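Local atomic coordinates of AT-less polyketide synthase (Streptomyces platensis subsp. rosaceus, PDB entry 4QYR), a protein that probably lengthens polyketide chains by decarboxylative condensation, forming the KS3 ketosynthase domain and adjoining region of an AT-less synthase for isomigrastatin. Residues G122-D127 / P168-C173; V200-S205 / R236-A241; A549-E554 / P576-A581. All coordinates share one frame; numbering follows the deposited sequence.

Contact 1 of 3, residues G122-D127 / P168-C173; sequences GVSGSD and PVDTAC
G122 and V169 form a parallel bridge where two neighbouring strands of the thiolase-fold sheet end, and the chain beyond V169 runs into the D-T-A-C sequence that in ketosynthases carries the active-site cysteine. V123 N donates to V169 O (2.9 Å, 160° at the hydrogen), and G122 CA adds a C-H···O approach to that same oxygen. Past this bridge the backbones diverge and side chains take over. D170 has its CG anti to the backbone N (chi1 -170°), which brings OD1 back over its own chain to accept from A172 N at 3.3 Å, an Asx turn; the N-H meets OD1 on its anti side, somewhat out of the carboxylate plane. S124 OG lies 3.1 Å from D170 OD1, a possible bond whose proton is not settled, and is hydrogen-bonded to S356 OG, which ties the loop after strand 117-122 to a distant part of the chain. V123 CG1 lies alongside P168 CB at 4.1 Å, the two side chains pointing the same way. Strand 117-122 is sandwiched in the sheet between 166-169 and 194-201; V123 packs on helix 149-160, V169 on helix 175-189, and D170 against H149 of the second subunit.

Contact 2 of 3, residues V200-S205 / R236-A241; sequences VNLLLS and RSEGVA
V200 and V240 form a non-hydrogen-bonded antiparallel pair, followed by the hydrogen-bonded pair of N201 with G239, in which N201 N reaches G239 O at 2.9 Å and G239 N returns a bond to N201 O at 3.0 Å. On one face of the sheet the two valines lie side by side and point the same way, V200 CG2 touching V240 CB at 3.9 Å, with Q91 and T98 of helix 90-106 packed against them. N201 turns to the other face. With CG anti to its backbone N (chi1 -177°), its amide reaches beyond the last bridge, and ND2 donates to S237 O at 2.7 Å; the acceptor lies in the amide plane, although the donor is tilted from the carbonyl plane. Strands 194-201 and 239-247 are neighbours in the central sheet of the thiolase fold, and here their ends open into the loops on either side of helix 207-214. Side chains bridge the widening gap. The E238 side chain, extended beyond CG, carries its carboxylate to the L203 backbone, where OE2 uses its anti lone pair to accept from L203 N at 3.0 Å. That oxygen also forms a salt bridge with R45, while OE1 accepts from I67 N, so this buried carboxylate is gripped at both oxygens and probably kept ionised. L202 CD2 crosses the E238 side chain at about a right angle, 3.8 Å from CD. L203 CG packs on E238 CG, and its CD2 branch sits over the centre of one face of the R236 guanidinium, 3.3 Å above the plane. The R236 chain bends at chi3 (60°), and its NE pairs with E355 while the group makes a cation-pi contact with F209.

Contact 3 of 3, residues A549-E554 / P576-A581; sequences AEQAPE and PVDWQA
A552 and P576 join two lead-in loops, one entering helix 553-561 and the other the short helix that begins near W579, in the peripheral C-terminal part of the chain, probably belonging to the alpha/beta linker that follows the ketosynthase; helices 553-561 and 564-572 form the connection between them. The loops are tied by two hydrogen bonds that run in opposite directions. A552 N donates to P576 O at 3.1 Å and almost straight, 166° at the hydrogen, and Q551 CA brings a C-H toward the same carbonyl oxygen, which thus receives both approaches from consecutive residues. The reverse bond uses a side chain: Q551 OE1 accepts from D578 N at 3.2 Å, a more bent arrangement with the donor tilted from the amide carbonyl plane. Q551 extends with CG anti to its backbone N (chi1 171°), which carries the amide across the gap to D578, and its plane stands nearly perpendicular to the D578 carboxylate. The other end of the amide, NE2, makes a weak hydrogen bond to T556, whose OG1 is also bonded to A552 O, so the amide and the backbone just before the helix share one hydroxyl. D578 O accepts from A581 N at 3.0 Å, an i to i+3 backbone bond. Apolar packing completes the interface. The P576 ring is flanked by two residues: P576 CD touches A552 CB at 3.9 Å, while P576 CB meets E550 CG at 3.7 Å. E550 OE2 lies near the same ring and forms a weak, long ion pair with R546. V577 turns its side chain from the loop interface toward the helices, and its CG1 rests over the centre of one face of W579, 3.4 Å above the ring plane.

In the fold
Contacts 1 and 2 are buried neighbours in one sheet, their centres about 10 Å apart: strand 117-122 lies beside 194-201, G122 O is probably hydrogen-bonded to V200 N, and D127 OD2 probably takes L204 N. In both, strand pairing gives way at the strand ends to side chains that bridge the diverging loops, with an Asx turn at D170 in contact 1 and a network of charges in contact 2. Contact 1 alone adjoins the second subunit. Contact 3 lies about 42 Å from both, centre to centre, at the surface of the peripheral C-terminal part, probably the linker. It joins helix lead-ins, lacks a beta bridge, and relies on one backbone bond, one glutamine amide and a proline ring.

Contact 1 of 3, residues G122-D127 / P168-C173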
# COMPACT_ATOMS: atom_id res chain seq x y z
N GLY A 122 2.26 -7.51 3.71
CA GLY A 122 1.42 -6.82 4.67
C GLY A 122 2.12 -6.71 5.99
O GLY A 122 2.78 -7.65 6.42
N VAL A 123 1.96 -5.56 6.65
CA VAL A 123 2.64 -5.27 7.91
C VAL A 123 1.95 -4.06 8.54
O VAL A 123 1.57 -3.14 7.82
CB VAL A 123 4.13 -4.99 7.68
CG1 VAL A 123 4.30 -3.93 6.61
CG2 VAL A 123 4.81 -4.55 8.95
N SER A 124 1.78 -4.05 9.86
CA SER A 124 1.05 -2.94 10.49
C SER A 124 1.80 -2.20 11.59
O SER A 124 1.74 -0.97 11.65
CB SER A 124 -0.27 -3.45 11.06
OG SER A 124 -1.13 -3.86 10.01
N GLY A 125 2.49 -2.90 12.47
CA GLY A 125 3.05 -2.22 13.62
C GLY A 125 4.51 -1.88 13.53
O GLY A 125 5.27 -2.56 12.86
N SER A 126 4.90 -0.80 14.20
CA SER A 126 6.31 -0.51 14.43
C SER A 126 6.64 -0.74 15.89
O SER A 126 7.19 0.13 16.56
CB SER A 126 6.64 0.92 14.01
OG SER A 126 6.15 1.19 12.72
N ASP A 127 6.28 -1.91 16.40
CA ASP A 127 6.48 -2.20 17.80
C ASP A 127 7.96 -2.09 18.20
O ASP A 127 8.27 -1.52 19.24
CB ASP A 127 5.95 -3.60 18.14
CG ASP A 127 4.42 -3.64 18.25
OD1 ASP A 127 3.74 -2.71 17.73
OD2 ASP A 127 3.90 -4.60 18.86
N PRO A 168 4.83 -2.36 0.83
CA PRO A 168 4.14 -2.77 2.04
C PRO A 168 2.64 -2.54 1.89
O PRO A 168 2.21 -1.66 1.14
CB PRO A 168 4.74 -1.87 3.12
CG PRO A 168 5.21 -0.69 2.39
CD PRO A 168 5.56 -1.11 1.00
N VAL A 169 1.86 -3.36 2.57
CA VAL A 169 0.43 -3.14 2.63
C VAL A 169 -0.02 -3.00 4.08
O VAL A 169 0.30 -3.85 4.93
CB VAL A 169 -0.33 -4.29 1.98
CG1 VAL A 169 -1.81 -4.12 2.24
CG2 VAL A 169 -0.04 -4.33 0.48
N ASP A 170 -0.73 -1.90 4.38
CA ASP A 170 -1.23 -1.67 5.74
C ASP A 170 -2.72 -1.39 5.68
O ASP A 170 -3.12 -0.24 5.55
CB ASP A 170 -0.50 -0.51 6.44
CG ASP A 170 -0.83 -0.41 7.94
OD1 ASP A 170 -1.66 -1.21 8.43
OD2 ASP A 170 -0.29 0.49 8.62
N THR A 171 -3.53 -2.44 5.76
CA THR A 171 -4.97 -2.26 5.86
C THR A 171 -5.43 -2.83 7.20
O THR A 171 -6.58 -3.29 7.34
CB THR A 171 -5.71 -2.93 4.70
OG1 THR A 171 -5.50 -4.35 4.77
CG2 THR A 171 -5.20 -2.41 3.37
N ALA A 172 -4.51 -2.79 8.17
CA ALA A 172 -4.68 -3.34 9.51
C ALA A 172 -4.84 -4.85 9.46
O ALA A 172 -3.96 -5.57 9.01
CB ALA A 172 -5.86 -2.68 10.21
N CYS A 173 -5.98 -5.35 9.91
CA CYS A 173 -6.12 -6.78 10.19
C CYS A 173 -6.26 -7.61 8.91
O CYS A 173 -6.23 -8.84 8.96
CB CYS A 173 -7.33 -6.99 11.11
SG CYS A 173 -7.35 -5.82 12.51

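Contact 2 of 3, residues V200-S205 / R236-A241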
# COMPACT_ATOMS: atom_id res chain seq x y z
N VAL A 200 3.30 -10.16 7.86
CA VAL A 200 4.00 -10.44 9.10
C VAL A 200 3.42 -9.61 10.23
O VAL A 200 2.92 -8.52 10.02
CB VAL A 200 5.54 -10.20 8.96
CG1 VAL A 200 5.84 -8.79 8.54
CG2 VAL A 200 6.26 -10.52 10.25
N ASN A 201 3.45 -10.16 11.42
CA ASN A 201 2.99 -9.46 12.59
C ASN A 201 3.77 -9.98 13.76
O ASN A 201 3.86 -11.20 13.94
CB ASN A 201 1.50 -9.67 12.81
CG ASN A 201 0.98 -8.89 13.97
OD1 ASN A 201 0.97 -7.66 13.94
ND2 ASN A 201 0.54 -9.59 15.01
N LEU A 202 4.35 -9.07 14.53
CA LEU A 202 5.10 -9.43 15.72
C LEU A 202 4.76 -8.49 16.87
O LEU A 202 4.64 -7.27 16.68
CB LEU A 202 6.60 -9.41 15.43
CG LEU A 202 7.12 -10.49 14.48
CD1 LEU A 202 8.60 -10.35 14.25
CD2 LEU A 202 6.83 -11.81 15.09
N LEU A 203 4.61 -9.07 18.05
CA LEU A 203 4.19 -8.32 19.23
C LEU A 203 5.41 -7.97 20.10
O LEU A 203 5.84 -8.76 20.94
CB LEU A 203 3.17 -9.14 20.02
CG LEU A 203 2.17 -9.88 19.13
CD1 LEU A 203 1.47 -10.98 19.91
CD2 LEU A 203 1.16 -8.92 18.61
N LEU A 204 5.95 -6.77 19.90
CA LEU A 204 7.24 -6.43 20.48
C LEU A 204 7.16 -5.23 21.41
O LEU A 204 8.19 -4.73 21.86
CB LEU A 204 8.26 -6.16 19.38
CG LEU A 204 8.51 -7.37 18.45
CD1 LEU A 204 9.50 -7.03 17.36
CD2 LEU A 204 8.96 -8.59 19.26
N SER A 205 5.94 -4.77 21.69
CA SER A 205 5.75 -3.66 22.64
C SER A 205 4.38 -3.68 23.29
O SER A 205 3.48 -4.40 22.87
CB SER A 205 5.95 -2.31 21.95
OG SER A 205 4.69 -1.77 21.53
N ARG A 236 -4.18 -11.33 20.53
CA ARG A 236 -3.22 -11.01 19.49
C ARG A 236 -2.26 -12.19 19.27
O ARG A 236 -1.97 -12.95 20.20
CB ARG A 236 -2.47 -9.73 19.87
CG ARG A 236 -3.38 -8.58 20.30
CD ARG A 236 -2.58 -7.30 20.51
NE ARG A 236 -1.91 -6.93 19.26
CZ ARG A 236 -0.78 -6.22 19.17
NH1 ARG A 236 -0.14 -5.78 20.25
NH2 ARG A 236 -0.28 -5.97 17.96
N SER A 237 -1.78 -12.36 18.04
CA SER A 237 -0.81 -13.42 17.72
C SER A 237 0.26 -12.96 16.76
O SER A 237 0.04 -12.07 15.94
CB SER A 237 -1.48 -14.63 17.10
OG SER A 237 -2.34 -15.26 18.01
N GLU A 238 1.41 -13.61 16.86
CA GLU A 238 2.48 -13.41 15.91
C GLU A 238 2.34 -14.37 14.75
O GLU A 238 1.69 -15.40 14.88
CB GLU A 238 3.83 -13.58 16.59
CG GLU A 238 3.96 -12.71 17.80
CD GLU A 238 5.33 -12.77 18.42
OE1 GLU A 238 5.91 -13.89 18.46
OE2 GLU A 238 5.81 -11.70 18.87
N GLY A 239 2.96 -14.06 13.63
CA GLY A 239 2.88 -14.92 12.47
C GLY A 239 3.60 -14.30 11.30
O GLY A 239 3.69 -13.07 11.21
N VAL A 240 4.13 -15.15 10.43
CA VAL A 240 4.74 -14.65 9.21
C VAL A 240 4.51 -15.66 8.09
O VAL A 240 4.60 -16.86 8.29
CB VAL A 240 6.23 -14.38 9.42
CG1 VAL A 240 6.92 -15.63 9.92
CG2 VAL A 240 6.88 -13.83 8.16
N ALA A 241 4.18 -15.16 6.90
CA ALA A 241 3.86 -16.03 5.77
C ALA A 241 4.18 -15.36 4.47
O ALA A 241 4.14 -14.13 4.38
CB ALA A 241 2.39 -16.42 5.80

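Contact 3 of 3, residues A549-E554 / P576-A581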
# COMPACT_ATOMS: atom_id res chain seq x y z
N ALA A 549 22.01 -16.65 -19.16
CA ALA A 549 22.47 -18.02 -19.26
C ALA A 549 23.91 -18.06 -19.76
O ALA A 549 24.17 -17.95 -20.96
CB ALA A 549 21.57 -18.80 -20.18
N GLU A 550 24.85 -18.21 -18.84
CA GLU A 550 26.25 -18.38 -19.23
C GLU A 550 26.75 -19.77 -18.84
O GLU A 550 26.27 -20.38 -17.88
CB GLU A 550 27.12 -17.30 -18.60
CG GLU A 550 27.39 -17.53 -17.13
CD GLU A 550 28.46 -16.60 -16.59
OE1 GLU A 550 29.20 -16.01 -17.41
OE2 GLU A 550 28.56 -16.46 -15.36
N GLN A 551 27.72 -20.28 -19.60
CA GLN A 551 28.24 -21.60 -19.31
C GLN A 551 29.70 -21.72 -19.72
O GLN A 551 30.07 -21.54 -20.89
CB GLN A 551 27.39 -22.67 -20.00
CG GLN A 551 27.99 -24.08 -19.93
CD GLN A 551 26.98 -25.17 -20.23
OE1 GLN A 551 25.85 -25.15 -19.73
NE2 GLN A 551 27.38 -26.12 -21.07
N ALA A 552 30.54 -22.02 -18.73
CA ALA A 552 31.98 -22.10 -18.90
C ALA A 552 32.38 -23.05 -20.03
O ALA A 552 31.76 -24.11 -20.19
CB ALA A 552 32.64 -22.51 -17.58
N PRO A 553 33.41 -22.68 -20.81
CA PRO A 553 33.76 -23.42 -22.02
C PRO A 553 34.06 -24.88 -21.74
O PRO A 553 33.69 -25.74 -22.55
CB PRO A 553 35.01 -22.69 -22.52
CG PRO A 553 35.56 -22.00 -21.30
CD PRO A 553 34.36 -21.59 -20.53
N GLU A 554 34.69 -25.16 -20.60
CA GLU A 554 35.04 -26.54 -20.27
C GLU A 554 33.80 -27.34 -19.92
O GLU A 554 33.63 -28.46 -20.40
CB GLU A 554 36.05 -26.61 -19.12
CG GLU A 554 36.58 -28.03 -18.93
CD GLU A 554 37.62 -28.16 -17.83
OE1 GLU A 554 38.13 -27.13 -17.34
OE2 GLU A 554 37.95 -29.32 -17.47
N PRO A 576 30.46 -21.70 -13.99
CA PRO A 576 29.05 -21.43 -14.28
C PRO A 576 28.42 -22.52 -15.14
O PRO A 576 29.01 -22.94 -16.14
CB PRO A 576 29.09 -20.09 -15.03
CG PRO A 576 30.38 -19.47 -14.61
CD PRO A 576 31.33 -20.62 -14.46
N VAL A 577 27.24 -22.97 -14.74
CA VAL A 577 26.53 -24.04 -15.43
C VAL A 577 25.13 -23.57 -15.84
O VAL A 577 24.52 -22.75 -15.16
CB VAL A 577 26.43 -25.30 -14.54
CG1 VAL A 577 25.78 -26.44 -15.29
CG2 VAL A 577 27.81 -25.72 -14.05
N ASP A 578 24.65 -24.07 -16.98
CA ASP A 578 23.33 -23.70 -17.48
C ASP A 578 22.40 -24.89 -17.34
O ASP A 578 22.06 -25.55 -18.32
CB ASP A 578 23.44 -23.25 -18.94
CG ASP A 578 22.13 -22.70 -19.49
OD1 ASP A 578 21.03 -23.02 -18.97
OD2 ASP A 578 22.20 -21.95 -20.48
N TRP A 579 21.97 -25.16 -16.12
CA TRP A 579 21.25 -26.38 -15.84
C TRP A 579 19.96 -26.56 -16.63
O TRP A 579 19.59 -27.69 -16.93
CB TRP A 579 20.95 -26.48 -14.36
CG TRP A 579 22.14 -26.26 -13.50
CD1 TRP A 579 22.55 -25.10 -12.93
CD2 TRP A 579 23.11 -27.25 -13.12
NE1 TRP A 579 23.70 -25.29 -12.21
CE2 TRP A 579 24.06 -26.61 -12.30
CE3 TRP A 579 23.25 -28.62 -13.38
CZ2 TRP A 579 25.15 -27.29 -11.76
CZ3 TRP A 579 24.33 -29.29 -12.84
CH2 TRP A 579 25.26 -28.63 -12.03
N GLN A 580 19.26 -25.48 -16.98
CA GLN A 580 17.97 -25.66 -17.65
C GLN A 580 18.16 -26.03 -19.12
O GLN A 580 17.21 -26.41 -19.82
CB GLN A 580 17.08 -24.43 -17.51
CG GLN A 580 15.60 -24.82 -17.41
CD GLN A 580 14.69 -23.69 -16.94
OE1 GLN A 580 15.10 -22.83 -16.15
NE2 GLN A 580 13.43 -23.73 -17.36
N ALA A 581 19.41 -25.95 -19.57
CA ALA A 581 19.75 -26.31 -20.93
C ALA A 581 19.80 -27.83 -21.12
O ALA A 581 19.55 -28.34 -22.22
CB ALA A 581 21.08 -25.69 -21.31